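PDB 4HVT: post-proline cleaving enzyme from Rickettsia typhi, which probably acts as a serine-type oligopeptidase, hydrolysing short peptides on the carboxyl side of proline residues. Local coordinates for residues Gly584-Glu589 and Lys637-Leu642; Ser44-Ala49 and Lys671-Glu676; Asp270-Asp275 and Leu283-Met288; Gly246-Asp251 and Ala292-Ser297. All coordinates share one frame; numbering follows the deposited sequence. Where two conformers were deposited one is given.

Contact 1 of 4, residues Gly584-Glu589 and Lys637-Leu642; sequences GAVACE and KYPTVL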
loop_
_atom_site.group_PDB
_atom_site.type_symbol
_atom_site.label_atom_id
_atom_site.label_comp_id
_atom_site.label_asym_id
_atom_site.label_seq_id
_atom_site.Cartn_x
_atom_site.Cartn_y
_atom_site.Cartn_z
ATOM N N GLY A 584 0.441 17.523 20.894
ATOM C CA GLY A 584 -0.530 17.254 21.959
ATOM C C GLY A 584 -1.072 15.824 21.991
ATOM O O GLY A 584 -1.630 15.391 23.014
ATOM N N ALA A 585 -0.943 15.098 20.886
ATOM C CA ALA A 585 -1.384 13.706 20.782
ATOM C C ALA A 585 -0.701 13.000 19.583
ATOM O O ALA A 585 -0.273 13.624 18.594
ATOM C CB ALA A 585 -2.896 13.605 20.634
ATOM N N VAL A 586 -0.520 11.721 19.781
ATOM C CA VAL A 586 0.151 10.880 18.810
ATOM C C VAL A 586 -0.592 9.545 18.624
ATOM O O VAL A 586 -1.017 8.926 19.589
ATOM C CB VAL A 586 1.570 10.554 19.268
ATOM C CG1 VAL A 586 2.310 9.774 18.197
ATOM C CG2 VAL A 586 2.401 11.794 19.602
ATOM N N ALA A 587 -0.709 9.087 17.380
ATOM C CA ALA A 587 -1.111 7.702 17.083
ATOM C C ALA A 587 0.010 7.027 16.282
ATOM O O ALA A 587 0.389 7.490 15.229
ATOM C CB ALA A 587 -2.446 7.662 16.369
ATOM N N CYS A 588 0.610 6.013 16.907
ATOM C CA CYS A 588 1.720 5.238 16.414
ATOM C C CYS A 588 1.155 3.878 16.030
ATOM O O CYS A 588 0.926 3.004 16.886
ATOM C CB CYS A 588 2.706 5.139 17.538
ATOM S SG CYS A 588 4.239 4.313 17.091
ATOM N N GLU A 589 0.891 3.705 14.742
ATOM C CA GLU A 589 0.095 2.577 14.299
ATOM C C GLU A 589 0.971 1.513 13.639
ATOM O O GLU A 589 1.807 1.864 12.789
ATOM C CB GLU A 589 -0.934 3.042 13.284
ATOM C CG GLU A 589 -1.770 4.195 13.759
ATOM C CD GLU A 589 -2.776 4.617 12.726
ATOM O OE1 GLU A 589 -3.753 3.859 12.474
ATOM O OE2 GLU A 589 -2.575 5.729 12.156
ATOM N N LYS A 637 7.640 14.555 30.144
ATOM C CA LYS A 637 6.230 14.395 29.745
ATOM C C LYS A 637 6.219 14.221 28.270
ATOM O O LYS A 637 6.666 15.112 27.613
ATOM C CB LYS A 637 5.402 15.635 30.061
ATOM N N TYR A 638 5.696 13.109 27.773
ATOM C CA TYR A 638 5.461 12.964 26.309
ATOM C C TYR A 638 3.991 13.237 26.001
ATOM O O TYR A 638 3.117 13.139 26.871
ATOM C CB TYR A 638 5.955 11.578 25.852
ATOM C CG TYR A 638 7.436 11.466 25.994
ATOM C CD1 TYR A 638 8.283 12.134 25.117
ATOM C CD2 TYR A 638 8.029 10.715 27.036
ATOM C CE1 TYR A 638 9.664 12.056 25.254
ATOM C CE2 TYR A 638 9.390 10.650 27.187
ATOM C CZ TYR A 638 10.207 11.320 26.319
ATOM O OH TYR A 638 11.575 11.226 26.484
ATOM N N PRO A 639 3.708 13.612 24.731
ATOM C CA PRO A 639 2.311 13.757 24.354
ATOM C C PRO A 639 1.664 12.381 24.493
ATOM O O PRO A 639 2.345 11.366 24.273
ATOM C CB PRO A 639 2.359 14.227 22.896
ATOM C CG PRO A 639 3.736 14.066 22.444
ATOM C CD PRO A 639 4.644 13.861 23.639
ATOM N N THR A 640 0.384 12.376 24.878
ATOM C CA THR A 640 -0.421 11.163 24.997
ATOM C C THR A 640 -0.383 10.449 23.665
ATOM O O THR A 640 -0.507 11.087 22.626
ATOM C CB THR A 640 -1.881 11.470 25.390
ATOM O OG1 THR A 640 -2.600 10.262 25.661
ATOM C CG2 THR A 640 -2.632 12.335 24.380
ATOM N N VAL A 641 -0.177 9.142 23.717
ATOM C CA VAL A 641 0.030 8.366 22.520
ATOM C C VAL A 641 -0.873 7.143 22.522
ATOM O O VAL A 641 -1.060 6.472 23.546
ATOM C CB VAL A 641 1.507 7.966 22.320
ATOM C CG1 VAL A 641 2.037 7.268 23.534
ATOM C CG2 VAL A 641 1.695 7.072 21.102
ATOM N N LEU A 642 -1.440 6.852 21.353
ATOM C CA LEU A 642 -2.158 5.610 21.089
ATOM C C LEU A 642 -1.249 4.712 20.260
ATOM O O LEU A 642 -0.755 5.124 19.242
ATOM C CB LEU A 642 -3.441 5.900 20.263
ATOM C CG LEU A 642 -4.212 4.666 19.759
ATOM C CD1 LEU A 642 -4.681 3.778 20.900
ATOM C CD2 LEU A 642 -5.485 5.059 18.981
HETATM O O HOH W 1 -0.639 15.181 25.430
#

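Contact 2 of 4, residues Ser44-Ala49 and Lys671-Glu676; sequences SKTEKA and KTYFLE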
loop_
_atom_site.group_PDB
_atom_site.type_symbol
_atom_site.label_atom_id
_atom_site.label_comp_id
_atom_site.label_asym_id
_atom_site.label_seq_id
_atom_site.Cartn_x
_atom_site.Cartn_y
_atom_site.Cartn_z
ATOM N N SER A 44 -7.924 -4.221 26.727
ATOM C CA SER A 44 -9.220 -4.085 27.393
ATOM C C SER A 44 -9.276 -2.800 28.216
ATOM O O SER A 44 -10.246 -2.049 28.111
ATOM C CB SER A 44 -9.509 -5.311 28.253
ATOM O OG SER A 44 -9.610 -6.432 27.403
ATOM N N LYS A 45 -8.234 -2.525 28.987
ATOM C CA LYS A 45 -8.188 -1.273 29.765
ATOM C C LYS A 45 -8.365 -0.098 28.819
ATOM O O LYS A 45 -9.113 0.862 29.156
ATOM C CB LYS A 45 -6.856 -1.126 30.506
ATOM N N THR A 46 -7.684 -0.169 27.661
ATOM C CA THR A 46 -7.698 0.949 26.724
ATOM C C THR A 46 -9.082 1.119 26.148
ATOM O O THR A 46 -9.607 2.245 26.115
ATOM C CB THR A 46 -6.664 0.829 25.605
ATOM O OG1 THR A 46 -5.377 1.075 26.156
ATOM C CG2 THR A 46 -6.929 1.844 24.514
ATOM N N GLU A 47 -9.704 0.016 25.753
ATOM C CA GLU A 47 -11.008 0.120 25.095
ATOM C C GLU A 47 -12.051 0.656 26.078
ATOM O O GLU A 47 -12.822 1.562 25.734
ATOM C CB GLU A 47 -11.440 -1.206 24.447
ATOM C CG GLU A 47 -10.724 -1.503 23.140
ATOM C CD GLU A 47 -11.494 -2.479 22.270
ATOM O OE1 GLU A 47 -11.877 -3.562 22.774
ATOM O OE2 GLU A 47 -11.725 -2.156 21.085
ATOM N N LYS A 48 -12.034 0.160 27.309
ATOM C CA LYS A 48 -12.934 0.655 28.353
ATOM C C LYS A 48 -12.719 2.166 28.607
ATOM O O LYS A 48 -13.683 2.919 28.745
ATOM C CB LYS A 48 -12.760 -0.195 29.619
ATOM N N ALA A 49 -11.468 2.619 28.638
ATOM C CA ALA A 49 -11.184 4.048 28.794
ATOM C C ALA A 49 -11.700 4.928 27.661
ATOM O O ALA A 49 -12.203 6.024 27.890
ATOM C CB ALA A 49 -9.692 4.267 28.979
ATOM N N LYS A 671 0.739 9.530 29.336
ATOM C CA LYS A 671 -0.460 8.701 29.268
ATOM C C LYS A 671 -0.444 7.972 27.932
ATOM O O LYS A 671 -0.226 8.624 26.926
ATOM C CB LYS A 671 -1.673 9.604 29.343
ATOM C CG LYS A 671 -3.023 8.939 29.311
ATOM C CD LYS A 671 -3.375 8.267 30.599
ATOM C CE LYS A 671 -4.637 7.441 30.403
ATOM N NZ LYS A 671 -5.168 6.927 31.684
ATOM N N THR A 672 -0.572 6.650 27.947
ATOM C CA THR A 672 -0.579 5.838 26.690
ATOM C C THR A 672 -1.837 4.962 26.636
ATOM O O THR A 672 -2.350 4.523 27.707
ATOM C CB THR A 672 0.607 4.882 26.556
ATOM O OG1 THR A 672 0.449 3.841 27.519
ATOM C CG2 THR A 672 1.926 5.602 26.758
ATOM N N TYR A 673 -2.258 4.690 25.394
ATOM C CA TYR A 673 -3.388 3.864 25.032
ATOM C C TYR A 673 -2.772 2.833 24.091
ATOM O O TYR A 673 -1.934 3.184 23.284
ATOM C CB TYR A 673 -4.504 4.731 24.346
ATOM C CG TYR A 673 -5.146 5.704 25.333
ATOM C CD1 TYR A 673 -6.231 5.312 26.077
ATOM C CD2 TYR A 673 -4.645 6.999 25.526
ATOM C CE1 TYR A 673 -6.810 6.157 27.015
ATOM C CE2 TYR A 673 -5.211 7.849 26.472
ATOM C CZ TYR A 673 -6.300 7.420 27.188
ATOM O OH TYR A 673 -6.904 8.235 28.122
ATOM N N PHE A 674 -3.136 1.580 24.267
ATOM C CA PHE A 674 -2.572 0.454 23.540
ATOM C C PHE A 674 -3.684 -0.456 23.067
ATOM O O PHE A 674 -4.545 -0.820 23.864
ATOM C CB PHE A 674 -1.621 -0.277 24.477
ATOM C CG PHE A 674 -1.010 -1.513 23.895
ATOM C CD1 PHE A 674 0.109 -1.411 23.084
ATOM C CD2 PHE A 674 -1.600 -2.756 24.090
ATOM C CE1 PHE A 674 0.680 -2.544 22.494
ATOM C CE2 PHE A 674 -1.028 -3.906 23.530
ATOM C CZ PHE A 674 0.107 -3.798 22.724
ATOM N N LEU A 675 -3.609 -0.895 21.796
ATOM C CA LEU A 675 -4.605 -1.757 21.175
ATOM C C LEU A 675 -3.859 -2.820 20.366
ATOM O O LEU A 675 -3.196 -2.503 19.339
ATOM C CB LEU A 675 -5.520 -0.973 20.233
ATOM C CG LEU A 675 -6.437 0.075 20.892
ATOM C CD1 LEU A 675 -7.023 0.894 19.802
ATOM C CD2 LEU A 675 -7.543 -0.608 21.633
ATOM N N GLU A 676 -4.005 -4.060 20.802
ATOM C CA GLU A 676 -3.404 -5.181 20.112
ATOM C C GLU A 676 -4.522 -5.995 19.468
ATOM O O GLU A 676 -5.376 -6.528 20.163
ATOM C CB GLU A 676 -2.545 -6.049 21.017
ATOM C CG GLU A 676 -2.012 -7.262 20.209
ATOM C CD GLU A 676 -0.819 -7.937 20.767
ATOM O OE1 GLU A 676 -0.985 -9.105 21.230
ATOM O OE2 GLU A 676 0.264 -7.313 20.830
#

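Contact 3 of 4, residues Asp270-Asp275 and Leu283-Met288; sequences DNYILD and LQKINM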
loop_
_atom_site.group_PDB
_atom_site.type_symbol
_atom_site.label_atom_id
_atom_site.label_comp_id
_atom_site.label_asym_id
_atom_site.label_seq_id
_atom_site.Cartn_x
_atom_site.Cartn_y
_atom_site.Cartn_z
ATOM N N ASP A 270 17.719 -9.027 -9.885
ATOM C CA ASP A 270 18.048 -9.867 -11.022
ATOM C C ASP A 270 16.730 -10.265 -11.659
ATOM O O ASP A 270 15.922 -10.879 -11.017
ATOM C CB ASP A 270 18.724 -11.176 -10.622
ATOM C CG ASP A 270 20.056 -10.984 -9.991
ATOM O OD1 ASP A 270 20.760 -9.994 -10.332
ATOM O OD2 ASP A 270 20.407 -11.887 -9.219
ATOM N N ASN A 271 16.534 -9.930 -12.925
ATOM C CA ASN A 271 15.272 -10.220 -13.605
ATOM C C ASN A 271 15.539 -11.114 -14.830
ATOM O O ASN A 271 16.635 -11.068 -15.448
ATOM C CB ASN A 271 14.588 -8.942 -14.093
ATOM C CG ASN A 271 14.157 -8.037 -12.990
ATOM O OD1 ASN A 271 13.572 -8.476 -12.058
ATOM N ND2 ASN A 271 14.421 -6.771 -13.125
ATOM N N TYR A 272 14.563 -11.929 -15.177
ATOM C CA TYR A 272 14.692 -12.891 -16.246
ATOM C C TYR A 272 13.391 -13.019 -17.065
ATOM O O TYR A 272 12.315 -12.760 -16.589
ATOM C CB TYR A 272 14.972 -14.311 -15.722
ATOM C CG TYR A 272 16.140 -14.389 -14.760
ATOM C CD1 TYR A 272 16.024 -13.977 -13.447
ATOM C CD2 TYR A 272 17.326 -14.930 -15.193
ATOM C CE1 TYR A 272 17.110 -14.071 -12.591
ATOM C CE2 TYR A 272 18.407 -15.007 -14.338
ATOM C CZ TYR A 272 18.255 -14.553 -13.048
ATOM O OH TYR A 272 19.358 -14.647 -12.172
ATOM N N ILE A 273 13.557 -13.458 -18.296
ATOM C CA ILE A 273 12.435 -13.940 -19.052
ATOM C C ILE A 273 12.463 -15.441 -19.028
ATOM O O ILE A 273 13.462 -16.044 -19.429
ATOM C CB ILE A 273 12.476 -13.484 -20.538
ATOM C CG1 ILE A 273 12.468 -11.949 -20.611
ATOM C CG2 ILE A 273 11.263 -13.994 -21.326
ATOM C CD1 ILE A 273 12.573 -11.440 -22.020
ATOM N N LEU A 274 11.364 -16.040 -18.600
ATOM C CA LEU A 274 11.152 -17.507 -18.697
ATOM C C LEU A 274 10.189 -17.705 -19.858
ATOM O O LEU A 274 9.037 -17.207 -19.860
ATOM C CB LEU A 274 10.552 -18.082 -17.446
ATOM C CG LEU A 274 10.168 -19.539 -17.490
ATOM C CD1 LEU A 274 11.366 -20.472 -17.431
ATOM C CD2 LEU A 274 9.246 -19.836 -16.357
ATOM N N ASP A 275 10.658 -18.397 -20.888
ATOM C CA ASP A 275 9.850 -18.628 -22.068
ATOM C C ASP A 275 9.339 -20.070 -21.970
ATOM O O ASP A 275 10.187 -21.016 -21.828
ATOM C CB ASP A 275 10.742 -18.452 -23.304
ATOM C CG ASP A 275 9.994 -18.201 -24.546
ATOM O OD1 ASP A 275 8.875 -18.709 -24.650
ATOM O OD2 ASP A 275 10.594 -17.588 -25.486
ATOM N N LEU A 283 15.451 -19.907 -19.731
ATOM C CA LEU A 283 15.535 -18.831 -18.767
ATOM C C LEU A 283 16.718 -17.943 -19.149
ATOM O O LEU A 283 17.891 -18.405 -19.184
ATOM C CB LEU A 283 15.769 -19.407 -17.379
ATOM C CG LEU A 283 15.906 -18.451 -16.216
ATOM C CD1 LEU A 283 14.562 -17.831 -15.842
ATOM C CD2 LEU A 283 16.414 -19.223 -15.010
ATOM N N GLN A 284 16.401 -16.672 -19.425
ATOM C CA GLN A 284 17.383 -15.750 -19.947
ATOM C C GLN A 284 17.394 -14.443 -19.155
ATOM O O GLN A 284 16.357 -13.873 -18.916
ATOM C CB GLN A 284 17.156 -15.479 -21.396
ATOM C CG GLN A 284 17.410 -16.702 -22.263
ATOM C CD GLN A 284 17.030 -16.404 -23.695
ATOM O OE1 GLN A 284 15.825 -16.339 -24.063
ATOM N NE2 GLN A 284 18.043 -16.126 -24.506
ATOM N N LYS A 285 18.596 -14.046 -18.754
ATOM C CA LYS A 285 18.784 -12.908 -17.867
ATOM C C LYS A 285 18.568 -11.599 -18.592
ATOM O O LYS A 285 19.072 -11.392 -19.697
ATOM C CB LYS A 285 20.206 -12.935 -17.252
ATOM C CG LYS A 285 20.389 -11.987 -16.074
ATOM C CD LYS A 285 21.844 -12.133 -15.532
ATOM C CE LYS A 285 21.922 -11.829 -14.056
ATOM N NZ LYS A 285 21.316 -10.496 -13.774
ATOM N N ILE A 286 17.739 -10.732 -17.997
ATOM C CA ILE A 286 17.464 -9.399 -18.538
ATOM C C ILE A 286 18.643 -8.460 -18.217
ATOM O O ILE A 286 19.147 -8.436 -17.079
ATOM C CB ILE A 286 16.137 -8.847 -17.956
ATOM C CG1 ILE A 286 14.979 -9.573 -18.594
ATOM C CG2 ILE A 286 16.030 -7.343 -18.151
ATOM C CD1 ILE A 286 13.689 -9.354 -17.887
ATOM N N ASN A 287 19.093 -7.760 -19.261
ATOM C CA ASN A 287 20.134 -6.768 -19.179
ATOM C C ASN A 287 19.481 -5.372 -19.153
ATOM O O ASN A 287 19.152 -4.788 -20.216
ATOM C CB ASN A 287 21.091 -6.914 -20.378
ATOM C CG ASN A 287 22.347 -6.053 -20.224
ATOM O OD1 ASN A 287 22.402 -5.198 -19.356
ATOM N ND2 ASN A 287 23.382 -6.333 -21.028
ATOM N N MET A 288 19.200 -4.930 -17.920
ATOM C CA MET A 288 18.722 -3.575 -17.645
ATOM C C MET A 288 19.382 -3.108 -16.356
ATOM O O MET A 288 19.957 -3.930 -15.592
ATOM C CB MET A 288 17.174 -3.523 -17.464
ATOM C CG MET A 288 16.354 -3.838 -18.727
ATOM S SD MET A 288 16.506 -2.550 -19.991
ATOM C CE MET A 288 15.413 -1.346 -19.210
HETATM O O HOH W 2 18.267 -8.227 -14.476
HETATM O O HOH W 3 13.670 -16.479 -22.454
#

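Contact 4 of 4, residues Gly246-Asp251 and Ala292-Ser297; sequences GKLLSD and ATLQGS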
loop_
_atom_site.group_PDB
_atom_site.type_symbol
_atom_site.label_atom_id
_atom_site.label_comp_id
_atom_site.label_asym_id
_atom_site.label_seq_id
_atom_site.Cartn_x
_atom_site.Cartn_y
_atom_site.Cartn_z
ATOM N N GLY A 246 5.360 -13.283 -12.908
ATOM C CA GLY A 246 4.184 -12.632 -13.454
ATOM C C GLY A 246 4.287 -12.641 -14.961
ATOM O O GLY A 246 5.271 -13.067 -15.505
ATOM N N LYS A 247 3.264 -12.182 -15.670
ATOM C CA LYS A 247 3.374 -12.085 -17.142
ATOM C C LYS A 247 4.209 -10.896 -17.584
ATOM O O LYS A 247 4.118 -9.784 -16.979
ATOM C CB LYS A 247 2.012 -11.954 -17.753
ATOM C CG LYS A 247 1.112 -13.168 -17.638
ATOM C CD LYS A 247 1.532 -14.229 -18.675
ATOM C CE LYS A 247 1.020 -15.645 -18.398
ATOM N NZ LYS A 247 -0.461 -15.621 -18.153
ATOM N N LEU A 248 5.053 -11.108 -18.597
ATOM C CA LEU A 248 5.823 -10.014 -19.177
ATOM C C LEU A 248 4.964 -9.015 -20.001
ATOM O O LEU A 248 5.092 -7.789 -19.893
ATOM C CB LEU A 248 6.962 -10.557 -20.027
ATOM C CG LEU A 248 7.909 -9.587 -20.714
ATOM C CD1 LEU A 248 8.659 -8.765 -19.669
ATOM C CD2 LEU A 248 8.916 -10.301 -21.593
ATOM N N LEU A 249 4.111 -9.609 -20.814
ATOM C CA LEU A 249 3.190 -8.881 -21.738
ATOM C C LEU A 249 1.752 -9.193 -21.407
ATOM O O LEU A 249 1.455 -9.994 -20.541
ATOM C CB LEU A 249 3.436 -9.244 -23.195
ATOM C CG LEU A 249 4.899 -9.198 -23.645
ATOM C CD1 LEU A 249 5.086 -9.645 -25.055
ATOM C CD2 LEU A 249 5.419 -7.756 -23.486
ATOM N N SER A 250 0.816 -8.500 -22.076
ATOM C CA SER A 250 -0.584 -8.894 -22.015
ATOM C C SER A 250 -0.728 -10.336 -22.539
ATOM O O SER A 250 -0.099 -10.653 -23.490
ATOM C CB SER A 250 -1.387 -7.981 -22.961
ATOM O OG SER A 250 -2.723 -8.461 -23.090
ATOM N N ASP A 251 -1.572 -11.172 -21.935
ATOM C CA ASP A 251 -1.900 -12.489 -22.443
ATOM C C ASP A 251 -2.370 -12.394 -23.909
ATOM O O ASP A 251 -2.261 -13.335 -24.646
ATOM C CB ASP A 251 -3.009 -13.152 -21.652
ATOM C CG ASP A 251 -2.542 -13.760 -20.340
ATOM O OD1 ASP A 251 -1.488 -14.411 -20.343
ATOM O OD2 ASP A 251 -3.250 -13.640 -19.324
ATOM N N ALA A 292 16.268 -0.495 -12.149
ATOM C CA ALA A 292 15.129 -0.179 -13.032
ATOM C C ALA A 292 14.001 -1.183 -12.783
ATOM O O ALA A 292 14.276 -2.332 -12.425
ATOM C CB ALA A 292 15.582 -0.178 -14.471
ATOM N N THR A 293 12.739 -0.744 -12.920
ATOM C CA THR A 293 11.572 -1.572 -12.651
ATOM C C THR A 293 10.594 -1.611 -13.812
ATOM O O THR A 293 10.377 -0.619 -14.498
ATOM C CB THR A 293 10.833 -1.102 -11.379
ATOM O OG1 THR A 293 10.584 0.291 -11.463
ATOM C CG2 THR A 293 11.695 -1.427 -10.148
ATOM N N LEU A 294 10.073 -2.799 -14.068
ATOM C CA LEU A 294 9.053 -2.981 -15.077
ATOM C C LEU A 294 7.745 -2.382 -14.654
ATOM O O LEU A 294 7.202 -2.690 -13.609
ATOM C CB LEU A 294 8.860 -4.478 -15.352
ATOM C CG LEU A 294 7.772 -4.855 -16.394
ATOM C CD1 LEU A 294 8.122 -4.303 -17.803
ATOM C CD2 LEU A 294 7.657 -6.393 -16.370
ATOM N N GLN A 295 7.200 -1.544 -15.521
ATOM C CA GLN A 295 5.960 -0.804 -15.210
ATOM C C GLN A 295 4.732 -1.171 -16.029
ATOM O O GLN A 295 3.610 -0.694 -15.769
ATOM C CB GLN A 295 6.210 0.704 -15.365
ATOM C CG GLN A 295 7.239 1.238 -14.377
ATOM C CD GLN A 295 6.789 1.125 -12.968
ATOM O OE1 GLN A 295 5.577 1.227 -12.663
ATOM N NE2 GLN A 295 7.716 0.859 -12.064
ATOM N N GLY A 296 4.895 -2.007 -17.024
ATOM C CA GLY A 296 3.801 -2.373 -17.902
ATOM C C GLY A 296 4.286 -2.723 -19.297
ATOM O O GLY A 296 5.494 -2.678 -19.591
ATOM N N SER A 297 3.327 -2.920 -20.199
ATOM C CA SER A 297 3.598 -3.263 -21.619
ATOM C C SER A 297 2.447 -2.790 -22.492
ATOM O O SER A 297 1.376 -2.484 -22.031
ATOM C CB SER A 297 3.738 -4.740 -21.784
ATOM O OG SER A 297 2.537 -5.423 -21.499
HETATM O O HOH W 4 1.491 -6.214 -23.948
#

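Contact 1 of 4, residues Gly584-Glu589 and Lys637-Leu642
Val586 and Val641 meet through differently rotated isopropyl groups: Val586 holds CG1 anti to its own nitrogen (chi1 -175°), which puts CG2 beside that nitrogen, whereas in Val641 CG2 is the anti branch and CG1 lies between nitrogen and carbonyl carbon. Val641 CG2 therefore reaches Val586 CB at 3.9 Å and also packs near Val586 CG1, while Val586 CG2 extends the other way to Pro639 CG, likewise 3.9 Å off. On the other face of the sheet, Thr640 CG2 approaches Gly584 O at 3.5 Å and also borders Ala585 CB; its hydroxyl OG1 bonds to the carbonyl of Lys671. The two strands run parallel, 26° apart, in the central mixed sheet of the alpha/beta-hydrolase domain, with helix 567-578 packed on Val586 and helix 688-706 on Ala585 and Ala587. Evidence for the parallel pairing is the alternation of backbone bonds: Val586 N donates to Thr640 O, Val586 O accepts Leu642 N at 2.8 Å, and Cys588 N donates to Leu642 O, also at 2.8 Å. Where the ladder begins, a water bridges the chains, donating to Gly584 O at 2.6 Å and accepting from Thr640 N.

Contact 2 of 4, residues Ser44-Ala49 and Lys671-Glu676
Thr46, on helix 34-51, points its side chain at strand 672-677, with its CA 5.5 Å from the CA of Tyr673. CB lies against the backbone of Phe674. From there the side chain divides. The hydroxyl branch, OG1, accepts the backbone N-H of Phe674 over 3.0 Å in an almost straight bond, with 174° at the hydrogen; the same OG1 is also hydrogen-bonded to the carbonyl of Arg42 one helical turn earlier, so two main-chain groups hold it. The methyl branch, CG2, is anti to the Thr46 nitrogen and packs beside Phe674 O and against two apolar atoms, lying 3.8 Å from Tyr673 CB and 3.8 Å from Leu675 CD2. CG2 also sits at the edge of the Tyr673 ring, near its plane. Ala49, one turn further along the helix, meets the same rim, its CB 4.0 Å from Tyr673 CE1. Leu675 CD2 bridges two helix residues, for besides Thr46 it touches Glu47 CG at 3.6 Å, the two side chains crossing at about a right angle. Beyond CG the Glu47 chain leads on to its carboxylate, where OE2 is bonded by the amides of Asn693 and Asn697. The helix and strand segments cross at -116°, and their axes approach to 7.1 Å, a separation close enough for the short side chain of threonine to reach the strand backbone. Strand 672-677 is the outermost strand of the central sheet at this end, and the arrangement is that of an N-terminal helix packed across the edge of an alpha/beta-hydrolase domain.

Contact 3 of 4, residues Asp270-Asp275 and Leu283-Met288
Tyr272 overlaps Leu283 and Lys285, its CB lying 3.5 Å from Leu283 CD1 and its ring atom CE2 4.0 Å from Lys285 CB. The pair of strands is a beta hairpin, the last two strands of a four-stranded antiparallel sheet, as in the blades of the beta-propeller domain of prolyl oligopeptidases. Tyr272 and Lys285 form a non-hydrogen-bonded pair, as do Leu274 and Leu283, whose side chains share that face. Between them Ile273 and Gln284 are the hydrogen-bonded pair: Ile273 N donates to Gln284 O over 2.9 Å, and Gln284 N returns a bond to Ile273 O. On the opposite face Ile286 extends CD1 to Ile273 CG1, 4.0 Å away, their side chains crossing at about a right angle; CG1 of Ile286, anti to its carbonyl carbon (chi1 -74°), carries CD1 there and also towards Asn271 CB. A long salt bridge joins Lys285 NZ to Asp270 OD1 at 3.5 Å, while OD2 of the same carboxylate is bonded to Tyr240 OH. Ile286 N also donates to Asn271 O, 2.8 Å, with the donor tilted 29° from the carbonyl plane. A water donates to both Ile273 O and Gln284 OE1, the latter at 2.7 Å.

Contact 4 of 4, residues Gly246-Asp251 and Ala292-Ser297
Leu249 and Ser297 mark the nearest backbone approach, CA to CA 5.6 Å, where the touching parts of 246-251 and 292-297 run 28° apart in direction with no direct hydrogen bond between them. Ser297 points its side chain across the gap. OG lies between its own nitrogen and carbonyl carbon (chi1 65°), which directs it to the loop at Leu249 and Ser250: OG is 3.5 Å from Leu249 CA. Ser297 CB meets the carbonyl oxygen Leu248 O and Leu249 CD2, each at 3.8 Å. The second touch is wholly apolar. Leu248 and Leu294 both carry CG anti to the nitrogen, and their side chains cross at about a right angle, joined through Leu248 CD1 and Leu294 CD2 at 4.2 Å. Phe259 of strand 257-263 touches both leucines. The first segment is also tied within itself, Lys247 NZ bonding Asp251 OD1 at 2.7 Å in a salt bridge that uses the syn lone pair of the carboxylate; the same NZ reaches the carbonyl of Trp192. Polar linkage across the contact passes through one water, which accepts from Ser250 N at 3.0 Å and from Ser297 OG at 2.8 Å. The loop that follows strand 242-247, the first strand of one propeller sheet, thus meets strand 293-298, the first of the next, and at this point apolar packing and one water, with no direct hydrogen bond, join the two segments.

Overall arrangement
From the N terminus, helix 34-51 enters contact 2 first, but its partner strand comes only 622 residues later, so contact 2 closes a loop that embraces the other three and fastens the N-terminal helix to the last strand of the hydrolase sheet. Within that loop contact 4 opens next, at 246-251, and encloses contact 3, whose hairpin closes before strand 293-298 completes contact 4. Contacts 3 and 4 touch through Ile273 and Leu248 within one propeller sheet; of the two, contact 4 alone reaches the next sheet, at 293-298. Contact 1 follows in series, pairing strands inside the hydrolase sheet, where 640-646 also neighbours 672-677 of contact 2.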